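Clostripain-related protein (Bacteroides thetaiotaomicron, PDB 6N9J) is a secreted cysteine protease of the C11 (clostripain) family that probably hydrolyses peptide bonds in proteins or peptides. Local coordinates at residues S239-I243 and F341-S345; L277-L282 and V336-E342; A211-Y215 and W317-T321. One frame throughout, in Å; residues are numbered along the deposited sequence.

Contact 1: residues S239-I243 and F341-S345; sequences SISVI and FEGVS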
loop_
_atom_site.group_PDB
_atom_site.type_symbol
_atom_site.label_atom_id
_atom_site.label_comp_id
_atom_site.label_asym_id
_atom_site.label_seq_id
_atom_site.Cartn_x
_atom_site.Cartn_y
_atom_site.Cartn_z
ATOM N N SER A 239 5.756 -10.271 -0.332
ATOM C CA SER A 239 4.403 -10.791 -0.398
ATOM C C SER A 239 3.437 -9.692 -0.817
ATOM O O SER A 239 3.482 -8.576 -0.288
ATOM C CB SER A 239 3.990 -11.363 0.953
ATOM O OG SER A 239 3.963 -10.330 1.909
ATOM N N ILE A 240 2.559 -10.001 -1.763
ATOM C CA ILE A 240 1.665 -8.996 -2.342
ATOM C C ILE A 240 0.287 -9.605 -2.551
ATOM O O ILE A 240 0.183 -10.782 -2.846
ATOM C CB ILE A 240 2.213 -8.457 -3.708
ATOM C CG1 ILE A 240 3.578 -7.798 -3.533
ATOM C CG2 ILE A 240 1.244 -7.468 -4.364
ATOM C CD1 ILE A 240 3.520 -6.436 -2.854
ATOM N N SER A 241 -0.762 -8.805 -2.382
ATOM C CA SER A 241 -2.104 -9.198 -2.802
ATOM C C SER A 241 -2.880 -8.029 -3.426
ATOM O O SER A 241 -2.434 -6.877 -3.408
ATOM C CB SER A 241 -2.896 -9.778 -1.616
ATOM O OG SER A 241 -3.161 -8.787 -0.632
ATOM N N VAL A 242 -4.044 -8.346 -3.991
ATOM C CA VAL A 242 -4.924 -7.363 -4.610
ATOM C C VAL A 242 -6.335 -7.543 -4.059
ATOM O O VAL A 242 -6.920 -8.625 -4.177
ATOM C CB VAL A 242 -4.973 -7.504 -6.163
ATOM C CG1 VAL A 242 -6.050 -6.611 -6.751
ATOM C CG2 VAL A 242 -3.631 -7.186 -6.786
ATOM N N ILE A 243 -6.870 -6.490 -3.453
ATOM C CA ILE A 243 -8.228 -6.507 -2.938
ATOM C C ILE A 243 -9.168 -5.716 -3.852
ATOM O O ILE A 243 -8.863 -4.578 -4.207
ATOM C CB ILE A 243 -8.279 -5.927 -1.535
ATOM C CG1 ILE A 243 -7.526 -6.849 -0.571
ATOM C CG2 ILE A 243 -9.723 -5.702 -1.090
ATOM C CD1 ILE A 243 -7.380 -6.269 0.805
ATOM N N PHE A 341 -0.059 -17.627 4.574
ATOM C CA PHE A 341 -0.354 -16.337 3.955
ATOM C C PHE A 341 -1.603 -16.353 3.084
ATOM O O PHE A 341 -1.698 -17.119 2.124
ATOM C CB PHE A 341 0.867 -15.907 3.136
ATOM C CG PHE A 341 0.637 -14.741 2.220
ATOM C CD1 PHE A 341 0.698 -13.440 2.695
ATOM C CD2 PHE A 341 0.423 -14.945 0.862
ATOM C CE1 PHE A 341 0.518 -12.368 1.843
ATOM C CE2 PHE A 341 0.245 -13.874 0.003
ATOM C CZ PHE A 341 0.289 -12.585 0.492
ATOM N N GLU A 342 -2.565 -15.496 3.400
ATOM C CA GLU A 342 -3.733 -15.411 2.547
ATOM C C GLU A 342 -3.911 -14.007 1.991
ATOM O O GLU A 342 -4.884 -13.730 1.283
ATOM C CB GLU A 342 -4.983 -15.866 3.298
ATOM C CG GLU A 342 -4.967 -17.358 3.690
ATOM C CD GLU A 342 -4.956 -18.311 2.489
ATOM O OE1 GLU A 342 -4.648 -19.505 2.697
ATOM O OE2 GLU A 342 -5.259 -17.885 1.343
ATOM N N GLY A 343 -2.960 -13.129 2.295
ATOM C CA GLY A 343 -2.855 -11.871 1.585
ATOM C C GLY A 343 -3.401 -10.634 2.267
ATOM O O GLY A 343 -3.229 -9.532 1.748
ATOM N N VAL A 344 -4.069 -10.797 3.408
ATOM C CA VAL A 344 -4.681 -9.655 4.093
ATOM C C VAL A 344 -4.481 -9.739 5.611
ATOM O O VAL A 344 -4.561 -10.820 6.195
ATOM C CB VAL A 344 -6.198 -9.551 3.778
ATOM C CG1 VAL A 344 -6.803 -8.302 4.422
ATOM C CG2 VAL A 344 -6.422 -9.510 2.285
ATOM N N SER A 345 -4.202 -8.605 6.247
ATOM C CA SER A 345 -4.023 -8.603 7.703
ATOM C C SER A 345 -5.235 -8.019 8.411
ATOM O O SER A 345 -6.103 -7.407 7.788
ATOM C CB SER A 345 -2.774 -7.819 8.115
ATOM O OG SER A 345 -3.058 -6.432 8.188
#
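Phe-341 sets the end of its ring against the start of strand 239-243, at Ser-239 and Ile-240, and its side chain can be followed outward atom by atom. From CB, the first torsion sets CG anti to the backbone N (chi1 168°), which sends the ring toward the strand. At the far end of the ring Phe-341 CE1 lies 3.7 Å from Ser-239 CB, while Phe-341 CZ ends 3.8 Å from Ile-240 O, which sits at the ring edge, near its plane. One face is covered from within the loop itself, because Gly-343 N stands 3.5 Å above the plane, over the centre of the ring.

Beyond the ring the loop is held by a polar contact. Ser-241 OG donates to Gly-343 O at 2.5 Å, a separation so short that its exact length is doubtful, and the same hydroxyl is hydrogen-bonded to Gln-164 NE2. Gly-343 has backbone angles (phi 101°) that would press a beta carbon against the preceding carbonyl, and such a carbon would also lie only 3.0 Å from Ser-241 CB. Farther along, Ile-243 and Val-344 meet tip to tip, Ile-243 CD1 to Val-344 CG2, 3.7 Å.

Ser-239, Ser-241 and Ile-243 thus present one face of the central sheet to the loop, while Ile-240 and Val-242 pack on Ala-211 of helix 206-221. The chemistry is mixed: hydrocarbon contacts at both ends flank a buried serine whose hydroxyl meets a loop carbonyl, so the loop is fixed to the sheet through its backbone as well as its side chains.

Contact 2: residues L277-L282 and V336-E342; sequences LCYDPL and VSMDGFE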
loop_
_atom_site.group_PDB
_atom_site.type_symbol
_atom_site.label_atom_id
_atom_site.label_comp_id
_atom_site.label_asym_id
_atom_site.label_seq_id
_atom_site.Cartn_x
_atom_site.Cartn_y
_atom_site.Cartn_z
ATOM N N LEU A 277 -0.965 -16.953 11.634
ATOM C CA LEU A 277 0.149 -16.254 10.996
ATOM C C LEU A 277 0.179 -14.771 11.367
ATOM O O LEU A 277 -0.833 -14.079 11.252
ATOM C CB LEU A 277 0.067 -16.395 9.475
ATOM C CG LEU A 277 1.129 -15.588 8.736
ATOM C CD1 LEU A 277 2.536 -16.050 9.122
ATOM C CD2 LEU A 277 0.922 -15.697 7.256
ATOM N N CYS A 278 1.342 -14.300 11.817
ATOM C CA CYS A 278 1.530 -12.915 12.244
ATOM C C CYS A 278 2.507 -12.192 11.314
ATOM O O CYS A 278 3.593 -12.703 11.042
ATOM C CB CYS A 278 2.043 -12.867 13.700
ATOM S SG CYS A 278 2.563 -11.217 14.256
ATOM N N TYR A 279 2.120 -11.009 10.832
ATOM C CA TYR A 279 2.912 -10.272 9.836
ATOM C C TYR A 279 3.960 -9.344 10.439
ATOM O O TYR A 279 4.858 -8.898 9.734
ATOM C CB TYR A 279 1.993 -9.469 8.910
ATOM C CG TYR A 279 1.161 -10.352 8.009
ATOM C CD1 TYR A 279 1.768 -11.212 7.100
ATOM C CD2 TYR A 279 -0.227 -10.341 8.076
ATOM C CE1 TYR A 279 1.015 -12.029 6.274
ATOM C CE2 TYR A 279 -0.986 -11.158 7.258
ATOM C CZ TYR A 279 -0.356 -12.000 6.359
ATOM O OH TYR A 279 -1.101 -12.824 5.544
ATOM N N ASP A 280 3.851 -9.053 11.734
ATOM C CA ASP A 280 4.929 -8.371 12.458
ATOM C C ASP A 280 5.360 -9.154 13.706
ATOM O O ASP A 280 5.199 -8.673 14.832
ATOM C CB ASP A 280 4.494 -6.946 12.840
ATOM C CG ASP A 280 3.234 -6.925 13.706
ATOM O OD1 ASP A 280 2.476 -7.928 13.684
ATOM O OD2 ASP A 280 3.004 -5.903 14.398
ATOM N N PRO A 281 5.931 -10.362 13.514
ATOM C CA PRO A 281 6.186 -11.253 14.650
ATOM C C PRO A 281 7.378 -10.829 15.508
ATOM O O PRO A 281 7.541 -11.317 16.621
ATOM C CB PRO A 281 6.462 -12.598 13.976
ATOM C CG PRO A 281 7.047 -12.232 12.654
ATOM C CD PRO A 281 6.427 -10.932 12.246
ATOM N N LEU A 282 8.204 -9.927 14.993
ATOM C CA LEU A 282 9.411 -9.544 15.708
ATOM C C LEU A 282 9.195 -8.214 16.411
ATOM O O LEU A 282 10.082 -7.723 17.109
ATOM C CB LEU A 282 10.598 -9.465 14.749
ATOM C CG LEU A 282 10.756 -10.633 13.769
ATOM C CD1 LEU A 282 11.968 -10.409 12.886
ATOM C CD2 LEU A 282 10.854 -11.965 14.512
ATOM N N VAL A 336 11.493 -14.540 7.945
ATOM C CA VAL A 336 10.382 -15.133 8.694
ATOM C C VAL A 336 9.460 -15.920 7.751
ATOM O O VAL A 336 9.200 -15.487 6.630
ATOM C CB VAL A 336 9.572 -14.042 9.426
ATOM C CG1 VAL A 336 8.306 -14.629 10.050
ATOM C CG2 VAL A 336 10.447 -13.351 10.471
ATOM N N SER A 337 8.968 -17.070 8.198
ATOM C CA SER A 337 8.119 -17.911 7.355
ATOM C C SER A 337 6.772 -17.247 7.044
ATOM O O SER A 337 6.119 -16.703 7.937
ATOM C CB SER A 337 7.898 -19.270 8.023
ATOM O OG SER A 337 7.126 -20.133 7.207
ATOM N N MET A 338 6.364 -17.283 5.772
ATOM C CA MET A 338 5.059 -16.756 5.376
ATOM C C MET A 338 4.026 -17.882 5.233
ATOM O O MET A 338 2.983 -17.703 4.598
ATOM C CB MET A 338 5.160 -15.957 4.061
ATOM C CG MET A 338 5.853 -14.591 4.222
ATOM S SD MET A 338 4.980 -13.424 5.294
ATOM C CE MET A 338 6.186 -13.142 6.583
ATOM N N ASP A 339 4.320 -19.034 5.830
ATOM C CA ASP A 339 3.389 -20.162 5.828
ATOM C C ASP A 339 2.043 -19.764 6.440
ATOM O O ASP A 339 1.985 -19.327 7.587
ATOM C CB ASP A 339 3.994 -21.337 6.591
ATOM C CG ASP A 339 3.129 -22.569 6.541
ATOM O OD1 ASP A 339 3.242 -23.328 5.554
ATOM O OD2 ASP A 339 2.341 -22.781 7.490
ATOM N N GLY A 340 0.972 -19.881 5.657
ATOM C CA GLY A 340 -0.353 -19.485 6.103
ATOM C C GLY A 340 -0.875 -18.219 5.440
ATOM O O GLY A 340 -1.995 -17.785 5.696
ATOM N N PHE A 341 -0.059 -17.627 4.574
ATOM C CA PHE A 341 -0.354 -16.337 3.955
ATOM C C PHE A 341 -1.603 -16.353 3.084
ATOM O O PHE A 341 -1.698 -17.119 2.124
ATOM C CB PHE A 341 0.867 -15.907 3.136
ATOM C CG PHE A 341 0.637 -14.741 2.220
ATOM C CD1 PHE A 341 0.698 -13.440 2.695
ATOM C CD2 PHE A 341 0.423 -14.945 0.862
ATOM C CE1 PHE A 341 0.518 -12.368 1.843
ATOM C CE2 PHE A 341 0.245 -13.874 0.003
ATOM C CZ PHE A 341 0.289 -12.585 0.492
ATOM N N GLU A 342 -2.565 -15.496 3.400
ATOM C CA GLU A 342 -3.733 -15.411 2.547
ATOM C C GLU A 342 -3.911 -14.007 1.991
ATOM O O GLU A 342 -4.884 -13.730 1.283
ATOM C CB GLU A 342 -4.983 -15.866 3.298
ATOM C CG GLU A 342 -4.967 -17.358 3.690
ATOM C CD GLU A 342 -4.956 -18.311 2.489
ATOM O OE1 GLU A 342 -4.648 -19.505 2.697
ATOM O OE2 GLU A 342 -5.259 -17.885 1.343
#
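Leu-277 and Gly-340 bring their CA atoms to 5.9 Å where the type II turn from Met-338 to Phe-341 passes the loop 277-282, and the backbones then diverge toward Pro-281 and Val-336. Leu-277 grips the turn with both branches. Leu-277 CD2 rests 3.4 Å from Phe-341 N, the donor of the bond to Met-338 O that closes the turn, and its CD1 lies 3.7 Å from Asp-339 O. The extended first torsion (chi1 175°) carries the fork to the turn. Replacing Leu-277 by an alanine would probably open a gap against the Gly-340 to Phe-341 peptide and deprive the turn of its apolar cover.

Tyr-279 crosses Phe-341 at about a right angle, Tyr-279 CE1 lying at the edge of the phenylalanine ring, 3.9 Å from Phe-341 CD1. Its hydroxyl is hydrogen-bonded to Asp-289, whose carboxylate also accepts from Glu-342 N. Met-338 makes a Met-aromatic contact, its SD lying at the Tyr-279 edge 5.4 Å from the ring centroid. At the other end the side chains of Pro-281 and Val-336 slide past each other in opposite directions, Pro-281 CG 3.8 Å from Val-336 CG1.

Hydrocarbon and sulfur therefore join the two segments directly, while Asp-289 ties them together as a shared polar partner.

Contact 3: residues A211-Y215 and W317-T321; sequences AENYY and WKNTT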
loop_
_atom_site.group_PDB
_atom_site.type_symbol
_atom_site.label_atom_id
_atom_site.label_comp_id
_atom_site.label_asym_id
_atom_site.label_seq_id
_atom_site.Cartn_x
_atom_site.Cartn_y
_atom_site.Cartn_z
ATOM N N ALA A 211 0.733 -6.092 -9.656
ATOM C CA ALA A 211 1.087 -7.103 -8.659
ATOM C C ALA A 211 2.056 -8.141 -9.210
ATOM O O ALA A 211 3.076 -8.438 -8.596
ATOM C CB ALA A 211 -0.157 -7.786 -8.153
ATOM N N GLU A 212 1.720 -8.688 -10.375
ATOM C CA GLU A 212 2.540 -9.711 -11.006
ATOM C C GLU A 212 3.934 -9.195 -11.290
ATOM O O GLU A 212 4.910 -9.902 -11.076
ATOM C CB GLU A 212 1.887 -10.203 -12.310
ATOM C CG GLU A 212 0.701 -11.165 -12.115
ATOM C CD GLU A 212 1.119 -12.620 -11.894
ATOM O OE1 GLU A 212 2.312 -12.950 -12.051
ATOM O OE2 GLU A 212 0.233 -13.451 -11.572
ATOM N N ASN A 213 4.026 -7.959 -11.780
ATOM C CA ASN A 213 5.317 -7.395 -12.149
ATOM C C ASN A 213 6.111 -7.011 -10.904
ATOM O O ASN A 213 7.322 -7.218 -10.842
ATOM C CB ASN A 213 5.142 -6.185 -13.085
ATOM C CG ASN A 213 4.867 -6.597 -14.523
ATOM O OD1 ASN A 213 5.787 -6.819 -15.302
ATOM N ND2 ASN A 213 3.597 -6.714 -14.873
ATOM N N TYR A 214 5.428 -6.461 -9.912
ATOM C CA TYR A 214 6.082 -6.179 -8.645
ATOM C C TYR A 214 6.665 -7.490 -8.085
ATOM O O TYR A 214 7.875 -7.599 -7.895
ATOM C CB TYR A 214 5.097 -5.559 -7.659
ATOM C CG TYR A 214 5.735 -4.928 -6.447
ATOM C CD1 TYR A 214 5.419 -3.621 -6.098
ATOM C CD2 TYR A 214 6.683 -5.614 -5.676
ATOM C CE1 TYR A 214 5.986 -3.019 -5.000
ATOM C CE2 TYR A 214 7.279 -5.015 -4.571
ATOM C CZ TYR A 214 6.912 -3.714 -4.245
ATOM O OH TYR A 214 7.457 -3.058 -3.179
ATOM N N TYR A 215 5.805 -8.471 -7.825
ATOM C CA TYR A 215 6.245 -9.735 -7.247
ATOM C C TYR A 215 7.378 -10.426 -8.011
ATOM O O TYR A 215 8.316 -10.940 -7.408
ATOM C CB TYR A 215 5.058 -10.693 -7.144
ATOM C CG TYR A 215 5.444 -12.028 -6.553
ATOM C CD1 TYR A 215 5.651 -12.162 -5.185
ATOM C CD2 TYR A 215 5.620 -13.150 -7.358
ATOM C CE1 TYR A 215 6.015 -13.364 -4.629
ATOM C CE2 TYR A 215 5.975 -14.372 -6.806
ATOM C CZ TYR A 215 6.177 -14.463 -5.436
ATOM O OH TYR A 215 6.553 -15.655 -4.866
ATOM N N TRP A 317 -6.030 -11.749 -6.005
ATOM C CA TRP A 317 -4.683 -12.074 -6.443
ATOM C C TRP A 317 -3.828 -12.096 -5.185
ATOM O O TRP A 317 -3.985 -11.219 -4.345
ATOM C CB TRP A 317 -4.166 -11.034 -7.470
ATOM C CG TRP A 317 -2.880 -11.439 -8.153
ATOM C CD1 TRP A 317 -2.746 -11.998 -9.394
ATOM C CD2 TRP A 317 -1.550 -11.345 -7.609
ATOM N NE1 TRP A 317 -1.420 -12.258 -9.655
ATOM C CE2 TRP A 317 -0.669 -11.871 -8.581
ATOM C CE3 TRP A 317 -1.027 -10.861 -6.407
ATOM C CZ2 TRP A 317 0.709 -11.912 -8.385
ATOM C CZ3 TRP A 317 0.342 -10.920 -6.206
ATOM C CH2 TRP A 317 1.195 -11.441 -7.194
ATOM N N LYS A 318 -2.948 -13.090 -5.034
ATOM C CA LYS A 318 -1.927 -13.034 -3.973
ATOM C C LYS A 318 -0.727 -13.910 -4.309
ATOM O O LYS A 318 -0.844 -14.908 -5.026
ATOM C CB LYS A 318 -2.499 -13.445 -2.618
ATOM C CG LYS A 318 -2.793 -14.933 -2.513
ATOM C CD LYS A 318 -3.469 -15.263 -1.204
ATOM C CE LYS A 318 -4.082 -16.645 -1.264
ATOM N NZ LYS A 318 -3.042 -17.650 -1.579
ATOM N N ASN A 319 0.437 -13.519 -3.801
ATOM C CA ASN A 319 1.621 -14.345 -3.949
ATOM C C ASN A 319 2.678 -13.939 -2.943
ATOM O O ASN A 319 2.782 -12.774 -2.575
ATOM C CB ASN A 319 2.184 -14.256 -5.367
ATOM C CG ASN A 319 2.538 -15.612 -5.935
ATOM O OD1 ASN A 319 2.796 -16.557 -5.191
ATOM N ND2 ASN A 319 2.552 -15.720 -7.261
ATOM N N THR A 320 3.456 -14.912 -2.490
ATOM C CA THR A 320 4.533 -14.649 -1.550
ATOM C C THR A 320 5.666 -15.633 -1.785
ATOM O O THR A 320 5.452 -16.756 -2.210
ATOM C CB THR A 320 4.060 -14.751 -0.086
ATOM O OG1 THR A 320 5.135 -14.402 0.803
ATOM C CG2 THR A 320 3.574 -16.172 0.235
ATOM N N THR A 321 6.885 -15.191 -1.529
ATOM C CA THR A 321 7.994 -16.117 -1.404
ATOM C C THR A 321 7.806 -16.876 -0.080
ATOM O O THR A 321 7.053 -16.425 0.783
ATOM C CB THR A 321 9.331 -15.370 -1.456
ATOM O OG1 THR A 321 9.273 -14.237 -0.576
ATOM C CG2 THR A 321 9.575 -14.867 -2.867
#
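Trp-317 offers one face of its indole to helix 206-221: Ala-211 CB sits over the six-membered ring in a CH-pi contact, 3.7 Å from its centroid, with Glu-212 N over the same face, also toward the rim. At the indole edge lie Glu-212 OE2 and Tyr-215 CB, the latter 3.9 Å from Trp-317 CH2. The tyrosine ring in turn has Asn-319 over one face, Asn-319 CB 3.8 Å from the Tyr-215 centroid, and Thr-321 N near its plane. This is helix-on-sheet packing of an alpha/beta fold, consistent with the caspase-like architecture of clan CD; the axes of the short segments 211-215 and 317-320 are 5° from parallel and 9.5 Å apart at their closest.

Ala-211 and Tyr-215, one turn apart, face Trp-317 and Asn-319, with Tyr-215 reaching on to Thr-320 and Thr-321. A fully extended chi1 (180°) carries the tyrosine ring from the helix to the strand, where the Asn-319 amide is stacked on it, the planes differing by 7° although the side chains cross nearly at right angles. Tyr-215 OH ends 3.1 Å from Thr-320 O.

Glu-212 folds back through a bent chi2 to meet the tryptophan at the more exposed end of the contact. Trp-317 NE1 donates to Glu-212 OE2 at 2.8 Å, with the acceptor in the indole plane but the donor above the plane of the carboxylate.

In the fold
Along the chain the segments come in the order 211-215, 239-243, 277-282, 317-321 and then the joined 336-345, so contacts 1 and 3 interleave, as do 2 and 3. The centres of contacts 1 and 3 lie about 9 Å apart. Those of contacts 1 and 2 are separated by about 11 Å, those of contacts 2 and 3 by about 16 Å. Strands 239-244 and 315-327 are antiparallel neighbours in the central sheet. Contact 3 covers one face with helix 206-221 and contact 1 the other with a loop, so the sheet is packed on both faces. Contact 2 extends that loop through Phe-341 and Glu-342 to strand 333-337, antiparallel neighbour of 315-327, all within the clostripain family region.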